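Local coordinates for protein alpha-L-arabinosidase (Xanthomonas axonopodis pv. citri, PDB 6D25) that probably hydrolyses terminal alpha-L-arabinofuranosyl side groups of arabinoxylans, including those on internally di-substituted xylose units, as a trimeric GH51 arabinofuranosidase, at residues L465-P476 against P510-Q520; L346-D357 against P393-Y401. One frame throughout, in Å; residues are numbered along the deposited sequence.

Contact 1 of 2, residues L465-P476 against P510-Q520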
loop_
_atom_site.group_PDB
_atom_site.type_symbol
_atom_site.label_atom_id
_atom_site.label_comp_id
_atom_site.label_asym_id
_atom_site.label_seq_id
_atom_site.Cartn_x
_atom_site.Cartn_y
_atom_site.Cartn_z
ATOM N N LEU A 465 11.297 47.783 -37.653
ATOM C CA LEU A 465 10.640 46.833 -38.555
ATOM C C LEU A 465 11.108 47.039 -39.984
ATOM O O LEU A 465 11.161 48.162 -40.441
ATOM C CB LEU A 465 9.137 47.060 -38.496
ATOM C CG LEU A 465 8.512 46.771 -37.125
ATOM C CD1 LEU A 465 7.012 47.040 -37.135
ATOM C CD2 LEU A 465 8.749 45.320 -36.680
ATOM N N ARG A 466 11.454 45.961 -40.646
ATOM C CA ARG A 466 11.900 46.025 -42.028
ATOM C C ARG A 466 10.925 45.237 -42.916
ATOM O O ARG A 466 10.428 45.723 -43.956
ATOM C CB ARG A 466 13.306 45.452 -42.137
ATOM C CG ARG A 466 14.394 46.290 -41.485
ATOM C CD ARG A 466 15.776 45.784 -41.896
ATOM N NE ARG A 466 16.317 44.706 -41.068
ATOM C CZ ARG A 466 16.403 43.424 -41.427
ATOM N NH1 ARG A 466 15.671 42.974 -42.439
ATOM N NH2 ARG A 466 17.196 42.602 -40.752
ATOM N N ALA A 467 10.607 44.037 -42.480
ATOM C CA ALA A 467 9.831 43.150 -43.315
ATOM C C ALA A 467 9.054 42.168 -42.430
ATOM O O ALA A 467 9.394 41.976 -41.253
ATOM C CB ALA A 467 10.755 42.452 -44.276
ATOM N N VAL A 468 8.049 41.552 -43.030
ATOM C CA VAL A 468 7.303 40.508 -42.355
ATOM C C VAL A 468 6.924 39.446 -43.388
ATOM O O VAL A 468 6.615 39.780 -44.574
ATOM C CB VAL A 468 6.062 41.092 -41.653
ATOM C CG1 VAL A 468 5.117 41.853 -42.593
ATOM C CG2 VAL A 468 5.304 40.033 -40.888
ATOM N N GLU A 469 6.996 38.195 -42.974
ATOM C CA GLU A 469 6.488 37.126 -43.789
ATOM C C GLU A 469 5.723 36.188 -42.867
ATOM O O GLU A 469 5.790 36.299 -41.640
ATOM C CB GLU A 469 7.629 36.440 -44.540
ATOM C CG GLU A 469 8.654 35.820 -43.636
ATOM C CD GLU A 469 9.796 35.103 -44.343
ATOM O OE1 GLU A 469 10.200 34.025 -43.871
ATOM O OE2 GLU A 469 10.283 35.621 -45.337
ATOM N N GLY A 470 5.052 35.199 -43.420
ATOM C CA GLY A 470 4.311 34.328 -42.532
ATOM C C GLY A 470 3.634 33.200 -43.250
ATOM O O GLY A 470 3.674 33.102 -44.475
ATOM N N GLN A 471 2.987 32.372 -42.433
ATOM C CA GLN A 471 2.192 31.272 -42.900
ATOM C C GLN A 471 0.788 31.342 -42.294
ATOM O O GLN A 471 0.599 31.875 -41.211
ATOM C CB GLN A 471 2.869 29.965 -42.467
ATOM C CG GLN A 471 4.215 29.717 -43.123
ATOM C CD GLN A 471 4.100 29.046 -44.473
ATOM O OE1 GLN A 471 3.612 27.909 -44.629
ATOM N NE2 GLN A 471 4.586 29.742 -45.483
ATOM N N ILE A 472 -0.173 30.796 -43.024
ATOM C CA ILE A 472 -1.575 30.775 -42.604
ATOM C C ILE A 472 -2.080 29.340 -42.685
ATOM O O ILE A 472 -1.838 28.651 -43.662
ATOM C CB ILE A 472 -2.478 31.727 -43.416
ATOM C CG1 ILE A 472 -3.917 31.676 -42.892
ATOM C CG2 ILE A 472 -2.396 31.474 -44.929
ATOM C CD1 ILE A 472 -4.786 32.835 -43.364
ATOM N N LEU A 473 -2.770 28.946 -41.629
ATOM C CA LEU A 473 -3.516 27.713 -41.589
ATOM C C LEU A 473 -5.011 28.042 -41.501
ATOM O O LEU A 473 -5.454 28.654 -40.519
ATOM C CB LEU A 473 -3.058 26.894 -40.390
ATOM C CG LEU A 473 -3.599 25.463 -40.316
ATOM C CD1 LEU A 473 -3.076 24.636 -41.513
ATOM C CD2 LEU A 473 -3.123 24.812 -39.024
ATOM N N THR A 474 -5.731 27.664 -42.552
ATOM C CA THR A 474 -7.154 27.893 -42.661
ATOM C C THR A 474 -7.707 26.850 -43.646
ATOM O O THR A 474 -6.979 25.953 -44.113
ATOM C CB THR A 474 -7.480 29.353 -43.040
ATOM O OG1 THR A 474 -8.881 29.605 -42.872
ATOM C CG2 THR A 474 -7.084 29.710 -44.449
ATOM N N ALA A 475 -8.976 26.978 -43.933
ATOM C CA ALA A 475 -9.663 26.133 -44.895
ATOM C C ALA A 475 -10.937 26.869 -45.305
ATOM O O ALA A 475 -11.349 27.798 -44.611
ATOM C CB ALA A 475 -9.966 24.762 -44.313
ATOM N N PRO A 476 -11.564 26.449 -46.400
ATOM C CA PRO A 476 -12.779 27.126 -46.859
ATOM C C PRO A 476 -13.944 26.984 -45.859
ATOM O O PRO A 476 -14.694 27.941 -45.688
ATOM C CB PRO A 476 -13.100 26.474 -48.219
ATOM C CG PRO A 476 -11.831 25.721 -48.598
ATOM C CD PRO A 476 -11.172 25.350 -47.291
ATOM N N PRO A 510 -7.991 36.467 -41.955
ATOM C CA PRO A 510 -9.268 35.867 -42.367
ATOM C C PRO A 510 -9.990 35.172 -41.204
ATOM O O PRO A 510 -9.377 34.811 -40.171
ATOM C CB PRO A 510 -8.895 34.813 -43.442
ATOM C CG PRO A 510 -7.542 35.277 -43.943
ATOM C CD PRO A 510 -6.890 35.849 -42.691
ATOM N N ALA A 511 -11.288 34.992 -41.393
ATOM C CA ALA A 511 -12.124 34.203 -40.447
ATOM C C ALA A 511 -11.484 32.830 -40.228
ATOM O O ALA A 511 -10.830 32.304 -41.123
ATOM C CB ALA A 511 -13.527 34.096 -40.992
ATOM N N HIS A 512 -11.681 32.254 -39.035
ATOM C CA HIS A 512 -11.313 30.886 -38.718
ATOM C C HIS A 512 -9.904 30.537 -39.250
ATOM O O HIS A 512 -9.724 29.577 -40.007
ATOM C CB HIS A 512 -12.387 29.908 -39.196
ATOM C CG HIS A 512 -12.685 29.881 -40.667
ATOM N ND1 HIS A 512 -13.882 30.353 -41.167
ATOM C CD2 HIS A 512 -12.017 29.363 -41.719
ATOM C CE1 HIS A 512 -13.937 30.138 -42.472
ATOM N NE2 HIS A 512 -12.802 29.558 -42.850
ATOM N N SER A 513 -8.895 31.282 -38.784
ATOM C CA SER A 513 -7.565 31.112 -39.315
ATOM C C SER A 513 -6.532 31.338 -38.196
ATOM O O SER A 513 -6.796 32.015 -37.195
ATOM C CB SER A 513 -7.303 32.039 -40.507
ATOM O OG SER A 513 -7.089 33.376 -40.088
ATOM N N ILE A 514 -5.363 30.735 -38.417
ATOM C CA ILE A 514 -4.199 30.904 -37.620
ATOM C C ILE A 514 -3.069 31.419 -38.506
ATOM O O ILE A 514 -2.802 30.815 -39.530
ATOM C CB ILE A 514 -3.777 29.568 -36.980
ATOM C CG1 ILE A 514 -4.901 28.949 -36.150
ATOM C CG2 ILE A 514 -2.505 29.716 -36.140
ATOM C CD1 ILE A 514 -4.726 27.454 -35.968
ATOM N N VAL A 515 -2.388 32.476 -38.099
ATOM C CA VAL A 515 -1.175 32.895 -38.821
ATOM C C VAL A 515 0.004 32.903 -37.836
ATOM O O VAL A 515 -0.157 33.148 -36.635
ATOM C CB VAL A 515 -1.330 34.257 -39.506
ATOM C CG1 VAL A 515 -2.496 34.258 -40.490
ATOM C CG2 VAL A 515 -1.503 35.392 -38.498
ATOM N N MET A 516 1.172 32.584 -38.371
ATOM C CA MET A 516 2.434 32.705 -37.678
ATOM C C MET A 516 3.318 33.638 -38.511
ATOM O O MET A 516 3.604 33.339 -39.662
ATOM C CB MET A 516 3.107 31.353 -37.455
ATOM C CG MET A 516 4.405 31.436 -36.689
ATOM S SD MET A 516 4.222 32.034 -34.991
ATOM C CE MET A 516 3.466 30.597 -34.246
ATOM N N LEU A 517 3.652 34.786 -37.945
ATOM C CA LEU A 517 4.394 35.860 -38.609
ATOM C C LEU A 517 5.827 35.914 -38.088
ATOM O O LEU A 517 6.043 35.737 -36.896
ATOM C CB LEU A 517 3.731 37.201 -38.321
ATOM C CG LEU A 517 2.244 37.269 -38.654
ATOM C CD1 LEU A 517 1.699 38.654 -38.350
ATOM C CD2 LEU A 517 2.007 36.918 -40.114
ATOM N N LYS A 518 6.758 36.095 -39.003
ATOM C CA LYS A 518 8.161 36.227 -38.683
ATOM C C LYS A 518 8.617 37.629 -39.080
ATOM O O LYS A 518 8.467 38.025 -40.271
ATOM C CB LYS A 518 8.950 35.171 -39.455
ATOM C CG LYS A 518 10.466 35.277 -39.354
ATOM C CD LYS A 518 11.135 34.207 -40.159
ATOM C CE LYS A 518 12.634 34.251 -40.026
ATOM N NZ LYS A 518 13.337 33.297 -40.910
ATOM N N LEU A 519 9.082 38.397 -38.111
ATOM C CA LEU A 519 9.608 39.736 -38.376
ATOM C C LEU A 519 11.084 39.639 -38.763
ATOM O O LEU A 519 11.845 38.876 -38.169
ATOM C CB LEU A 519 9.417 40.634 -37.148
ATOM C CG LEU A 519 7.983 40.754 -36.660
ATOM C CD1 LEU A 519 7.818 41.761 -35.543
ATOM C CD2 LEU A 519 7.103 41.181 -37.809
ATOM N N GLN A 520 11.494 40.391 -39.757
ATOM C CA GLN A 520 12.907 40.699 -39.927
ATOM C C GLN A 520 13.206 41.891 -38.998
ATOM O O GLN A 520 12.710 43.058 -39.116
ATOM C CB GLN A 520 13.209 40.947 -41.407
ATOM C CG GLN A 520 14.441 40.201 -41.915
ATOM C CD GLN A 520 14.286 38.697 -42.042
ATOM O OE1 GLN A 520 13.250 38.095 -41.708
ATOM N NE2 GLN A 520 15.352 38.064 -42.520
ATOM O OXT GLN A 520 13.897 41.660 -38.016
HETATM O O HOH W 1 -10.114 31.403 -44.201
#
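E469, Q471 and L473 pair with K518, M516 and I514 as the hydrogen-bonded pairs of an antiparallel beta ladder, a worked example of how two strands far apart in sequence, here 468-473 and 513-519, become neighbours in a beta sheet. Each pair exchanges two backbone bonds, the shortest being K518 N to E469 O and L473 N to I514 O, both 2.8 Å; Q520 N to A467 O continues the ladder. Beyond strand 468-473, H512 turns its imidazole edge to the chain: with chi1 at 60°, CG sits between backbone N and carbonyl carbon, and NE2 donates to A475 O at 2.9 Å, in the ring plane though bent at the hydrogen (133°). A450 O takes the other ring nitrogen, ND1, which fixes the ring's rotation.

Most apolar contacts lie on the face of V468, I472, V515 and L519; L473 meets I514 on the other. I472 CD1 meets CG of the loop residue P510 tip to tip at 3.7 Å, while V468 CG2 runs alongside L519 CD2, also 3.7 Å away. G470 lets its CA approach M516 O to 3.1 Å.

H512 and S513 both face N447, a G1 bulge on the 441-447 side; strand 493-494 flanks 468-473, and L473 and I514 face helices 346-361 and 393-400.

Contact 2 of 2, residues L346-D357 against P393-Y401; sequences LRDALVASLNFD and PTYHVFALY
D357 OD1 is gripped by two hydroxyls: Y401 OH donates to it over 2.7 Å, from above the carboxylate plane, and S432 OG also bonds to it. Its sister oxygen OD2 is held by H430 ND1 and by a water that donates to Y401 OH as well, so the buried carboxylate is fixed at both oxygens, which would probably favour its charged form. This polar clasp closes one end of a helix pair in which one side chain packs as a knob into a hole; segments 346-357 and 393-400 run at 31° with a closest axial approach of 8.0 Å.

V397 is the knob, seated among A349, A352, S353 and F356. Its two methyls divide the work: CG2 presses on A349 CB at 3.5 Å, whereas CG1, anti to the backbone N (chi1 -177°), touches both A352 CB and F356 CE2. Small residues, A349 and A352, allow this close approach, and P393 CB packs on A349 CB as well.

Beyond the knob an aromatic cluster takes over. F356 lays its CB over the face of the Y401 ring, 4.0 Å from the centroid, in a CH-pi contact. The same phenylalanine makes a T-shaped pair with F398, planes at 82°, its CZ standing 3.4 Å above the centre of the F398 ring.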
loop_
_atom_site.group_PDB
_atom_site.type_symbol
_atom_site.label_atom_id
_atom_site.label_comp_id
_atom_site.label_asym_id
_atom_site.label_seq_id
_atom_site.Cartn_x
_atom_site.Cartn_y
_atom_site.Cartn_z
ATOM N N LEU A 346 -10.127 21.755 -38.697
ATOM C CA LEU A 346 -9.655 23.128 -38.463
ATOM C C LEU A 346 -9.960 23.575 -37.017
ATOM O O LEU A 346 -9.164 24.339 -36.408
ATOM C CB LEU A 346 -10.292 24.070 -39.476
ATOM C CG LEU A 346 -9.875 25.534 -39.384
ATOM C CD1 LEU A 346 -8.370 25.713 -39.576
ATOM C CD2 LEU A 346 -10.687 26.371 -40.396
ATOM N N ARG A 347 -11.086 23.127 -36.476
ATOM C CA ARG A 347 -11.452 23.468 -35.090
ATOM C C ARG A 347 -10.338 23.006 -34.114
ATOM O O ARG A 347 -9.963 23.710 -33.170
ATOM C CB ARG A 347 -12.795 22.816 -34.755
ATOM C CG ARG A 347 -13.341 23.172 -33.372
ATOM C CD ARG A 347 -14.704 22.559 -33.098
ATOM N NE ARG A 347 -14.694 21.113 -33.228
ATOM C CZ ARG A 347 -15.802 20.349 -33.174
ATOM N NH1 ARG A 347 -16.959 20.877 -32.797
ATOM N NH2 ARG A 347 -15.737 19.079 -33.542
ATOM N N ASP A 348 -9.816 21.814 -34.352
ATOM C CA ASP A 348 -8.741 21.227 -33.517
ATOM C C ASP A 348 -7.451 22.031 -33.667
ATOM O O ASP A 348 -6.721 22.212 -32.678
ATOM C CB ASP A 348 -8.584 19.750 -33.818
ATOM C CG ASP A 348 -9.879 19.016 -33.504
ATOM O OD1 ASP A 348 -10.236 18.991 -32.293
ATOM O OD2 ASP A 348 -10.591 18.571 -34.449
ATOM N N ALA A 349 -7.164 22.515 -34.879
ATOM C CA ALA A 349 -5.997 23.399 -35.061
ATOM C C ALA A 349 -6.133 24.624 -34.156
ATOM O O ALA A 349 -5.166 24.989 -33.474
ATOM C CB ALA A 349 -5.873 23.803 -36.488
ATOM N N LEU A 350 -7.310 25.277 -34.175
ATOM C CA LEU A 350 -7.471 26.462 -33.318
ATOM C C LEU A 350 -7.344 26.099 -31.833
ATOM O O LEU A 350 -6.811 26.906 -31.047
ATOM C CB LEU A 350 -8.801 27.169 -33.625
ATOM C CG LEU A 350 -8.690 28.237 -34.715
ATOM C CD1 LEU A 350 -8.620 27.628 -36.109
ATOM C CD2 LEU A 350 -9.812 29.221 -34.656
ATOM N N VAL A 351 -7.872 24.934 -31.430
ATOM C CA VAL A 351 -7.701 24.498 -30.065
ATOM C C VAL A 351 -6.207 24.480 -29.720
ATOM O O VAL A 351 -5.795 25.002 -28.673
ATOM C CB VAL A 351 -8.370 23.138 -29.784
ATOM C CG1 VAL A 351 -7.858 22.497 -28.516
ATOM C CG2 VAL A 351 -9.882 23.288 -29.732
ATOM N N ALA A 352 -5.390 23.900 -30.591
ATOM C CA ALA A 352 -3.948 23.836 -30.312
ATOM C C ALA A 352 -3.330 25.235 -30.247
ATOM O O ALA A 352 -2.550 25.509 -29.329
ATOM C CB ALA A 352 -3.268 22.961 -31.339
ATOM N N SER A 353 -3.648 26.139 -31.194
ATOM C CA SER A 353 -3.003 27.459 -31.188
ATOM C C SER A 353 -3.400 28.230 -29.927
ATOM O O SER A 353 -2.529 28.881 -29.308
ATOM C CB SER A 353 -3.264 28.283 -32.440
ATOM O OG SER A 353 -4.636 28.592 -32.541
ATOM N N LEU A 354 -4.630 28.104 -29.500
ATOM C CA LEU A 354 -5.066 28.855 -28.306
ATOM C C LEU A 354 -4.357 28.339 -27.047
ATOM O O LEU A 354 -3.970 29.123 -26.176
ATOM C CB LEU A 354 -6.581 28.772 -28.166
ATOM C CG LEU A 354 -7.391 29.396 -29.295
ATOM C CD1 LEU A 354 -8.860 29.083 -29.111
ATOM C CD2 LEU A 354 -7.172 30.883 -29.346
ATOM N N ASN A 355 -4.172 27.033 -26.949
ATOM C CA ASN A 355 -3.489 26.444 -25.820
ATOM C C ASN A 355 -2.008 26.836 -25.796
ATOM O O ASN A 355 -1.488 27.212 -24.728
ATOM C CB ASN A 355 -3.693 24.940 -25.746
ATOM C CG ASN A 355 -5.007 24.598 -25.090
ATOM O OD1 ASN A 355 -5.078 24.484 -23.859
ATOM N ND2 ASN A 355 -6.066 24.423 -25.898
ATOM N N PHE A 356 -1.336 26.787 -26.941
ATOM C CA PHE A 356 0.065 27.261 -26.999
ATOM C C PHE A 356 0.189 28.737 -26.581
ATOM O O PHE A 356 1.105 29.084 -25.834
ATOM C CB PHE A 356 0.650 27.066 -28.386
ATOM C CG PHE A 356 0.752 25.627 -28.828
ATOM C CD1 PHE A 356 0.995 24.603 -27.919
ATOM C CD2 PHE A 356 0.722 25.312 -30.173
ATOM C CE1 PHE A 356 1.195 23.295 -28.346
ATOM C CE2 PHE A 356 0.923 24.002 -30.587
ATOM C CZ PHE A 356 1.122 23.003 -29.674
ATOM N N ASP A 357 -0.749 29.564 -27.025
ATOM C CA ASP A 357 -0.756 30.971 -26.613
ATOM C C ASP A 357 -0.820 31.038 -25.084
ATOM O O ASP A 357 -0.022 31.734 -24.438
ATOM C CB ASP A 357 -1.922 31.738 -27.236
ATOM C CG ASP A 357 -1.881 31.947 -28.751
ATOM O OD1 ASP A 357 -0.789 31.714 -29.384
ATOM O OD2 ASP A 357 -2.982 32.345 -29.322
ATOM N N PRO A 393 -4.568 18.683 -39.000
ATOM C CA PRO A 393 -4.466 20.105 -38.772
ATOM C C PRO A 393 -3.681 20.439 -37.500
ATOM O O PRO A 393 -2.929 21.409 -37.483
ATOM C CB PRO A 393 -5.919 20.599 -38.698
ATOM C CG PRO A 393 -6.630 19.634 -39.571
ATOM C CD PRO A 393 -5.966 18.301 -39.251
ATOM N N THR A 394 -3.830 19.630 -36.465
ATOM C CA THR A 394 -3.148 19.867 -35.204
ATOM C C THR A 394 -1.637 19.727 -35.394
ATOM O O THR A 394 -0.883 20.530 -34.861
ATOM C CB THR A 394 -3.663 18.910 -34.118
ATOM O OG1 THR A 394 -5.043 19.163 -33.915
ATOM C CG2 THR A 394 -2.909 19.042 -32.809
ATOM N N TYR A 395 -1.182 18.728 -36.136
ATOM C CA TYR A 395 0.235 18.566 -36.483
ATOM C C TYR A 395 0.808 19.864 -37.032
ATOM O O TYR A 395 1.918 20.283 -36.653
ATOM C CB TYR A 395 0.414 17.453 -37.513
ATOM C CG TYR A 395 1.814 17.263 -38.029
ATOM C CD1 TYR A 395 2.312 17.972 -39.105
ATOM C CD2 TYR A 395 2.666 16.346 -37.432
ATOM C CE1 TYR A 395 3.608 17.800 -39.566
ATOM C CE2 TYR A 395 3.954 16.138 -37.900
ATOM C CZ TYR A 395 4.430 16.858 -38.982
ATOM O OH TYR A 395 5.714 16.630 -39.422
ATOM N N HIS A 396 0.067 20.470 -37.959
ATOM C CA HIS A 396 0.537 21.681 -38.628
ATOM C C HIS A 396 0.654 22.826 -37.625
ATOM O O HIS A 396 1.517 23.691 -37.803
ATOM C CB HIS A 396 -0.381 22.048 -39.788
ATOM C CG HIS A 396 -0.367 21.024 -40.870
ATOM N ND1 HIS A 396 0.810 20.553 -41.440
ATOM C CD2 HIS A 396 -1.373 20.363 -41.495
ATOM C CE1 HIS A 396 0.519 19.700 -42.404
ATOM N NE2 HIS A 396 -0.806 19.524 -42.409
ATOM N N VAL A 397 -0.161 22.847 -36.578
ATOM C CA VAL A 397 -0.001 23.903 -35.569
ATOM C C VAL A 397 1.283 23.666 -34.745
ATOM O O VAL A 397 2.037 24.626 -34.471
ATOM C CB VAL A 397 -1.237 24.031 -34.673
ATOM C CG1 VAL A 397 -1.057 25.196 -33.699
ATOM C CG2 VAL A 397 -2.504 24.239 -35.484
ATOM N N PHE A 398 1.574 22.426 -34.385
ATOM C CA PHE A 398 2.879 22.107 -33.749
ATOM C C PHE A 398 4.030 22.568 -34.651
ATOM O O PHE A 398 4.998 23.163 -34.142
ATOM C CB PHE A 398 2.997 20.615 -33.421
ATOM C CG PHE A 398 2.298 20.220 -32.141
ATOM C CD1 PHE A 398 0.922 20.190 -32.046
ATOM C CD2 PHE A 398 3.039 19.906 -31.003
ATOM C CE1 PHE A 398 0.299 19.840 -30.861
ATOM C CE2 PHE A 398 2.416 19.558 -29.818
ATOM C CZ PHE A 398 1.062 19.522 -29.743
ATOM N N ALA A 399 3.914 22.317 -35.965
ATOM C CA ALA A 399 4.934 22.760 -36.924
ATOM C C ALA A 399 5.039 24.297 -36.925
ATOM O O ALA A 399 6.125 24.830 -36.840
ATOM C CB ALA A 399 4.633 22.253 -38.317
ATOM N N LEU A 400 3.917 25.005 -36.991
ATOM C CA LEU A 400 3.941 26.487 -37.066
ATOM C C LEU A 400 4.590 27.072 -35.810
ATOM O O LEU A 400 5.235 28.092 -35.905
ATOM C CB LEU A 400 2.530 27.068 -37.202
ATOM C CG LEU A 400 1.912 26.944 -38.608
ATOM C CD1 LEU A 400 0.474 27.472 -38.628
ATOM C CD2 LEU A 400 2.739 27.607 -39.699
ATOM N N TYR A 401 4.352 26.461 -34.652
ATOM C CA TYR A 401 4.839 26.997 -33.399
ATOM C C TYR A 401 6.232 26.461 -33.046
ATOM O O TYR A 401 6.716 26.712 -31.945
ATOM C CB TYR A 401 3.859 26.717 -32.255
ATOM C CG TYR A 401 2.709 27.674 -32.141
ATOM C CD1 TYR A 401 1.618 27.624 -32.997
ATOM C CD2 TYR A 401 2.656 28.598 -31.118
ATOM C CE1 TYR A 401 0.539 28.485 -32.880
ATOM C CE2 TYR A 401 1.589 29.469 -30.976
ATOM C CZ TYR A 401 0.511 29.398 -31.840
ATOM O OH TYR A 401 -0.564 30.244 -31.639
HETATM O O HOH W 2 -2.773 32.256 -32.056
#

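In the fold
Contacts 1 and 2 illustrate how a beta domain is packed against helices: their centres lie about 13 Å apart, and one face of the two-strand ladder rests directly on the helix pair. I514 is one go-between, with its CD1 3.5 Å from A349 O and 3.6 Å from S353 OG. H512 O also touches L346 CD2 at 3.4 Å, and M516 CE approaches L400 O at 3.5 Å. Contact 2 is wholly buried about 11 Å from the chain centre, contact 1 farther out at about 23 Å. Helix 346-361 precedes 366-371, the last strand of the eight-stranded parallel barrel, so the packing of contact 1 on contact 2 probably forms part of the seam between the barrel and the C-terminal beta domain.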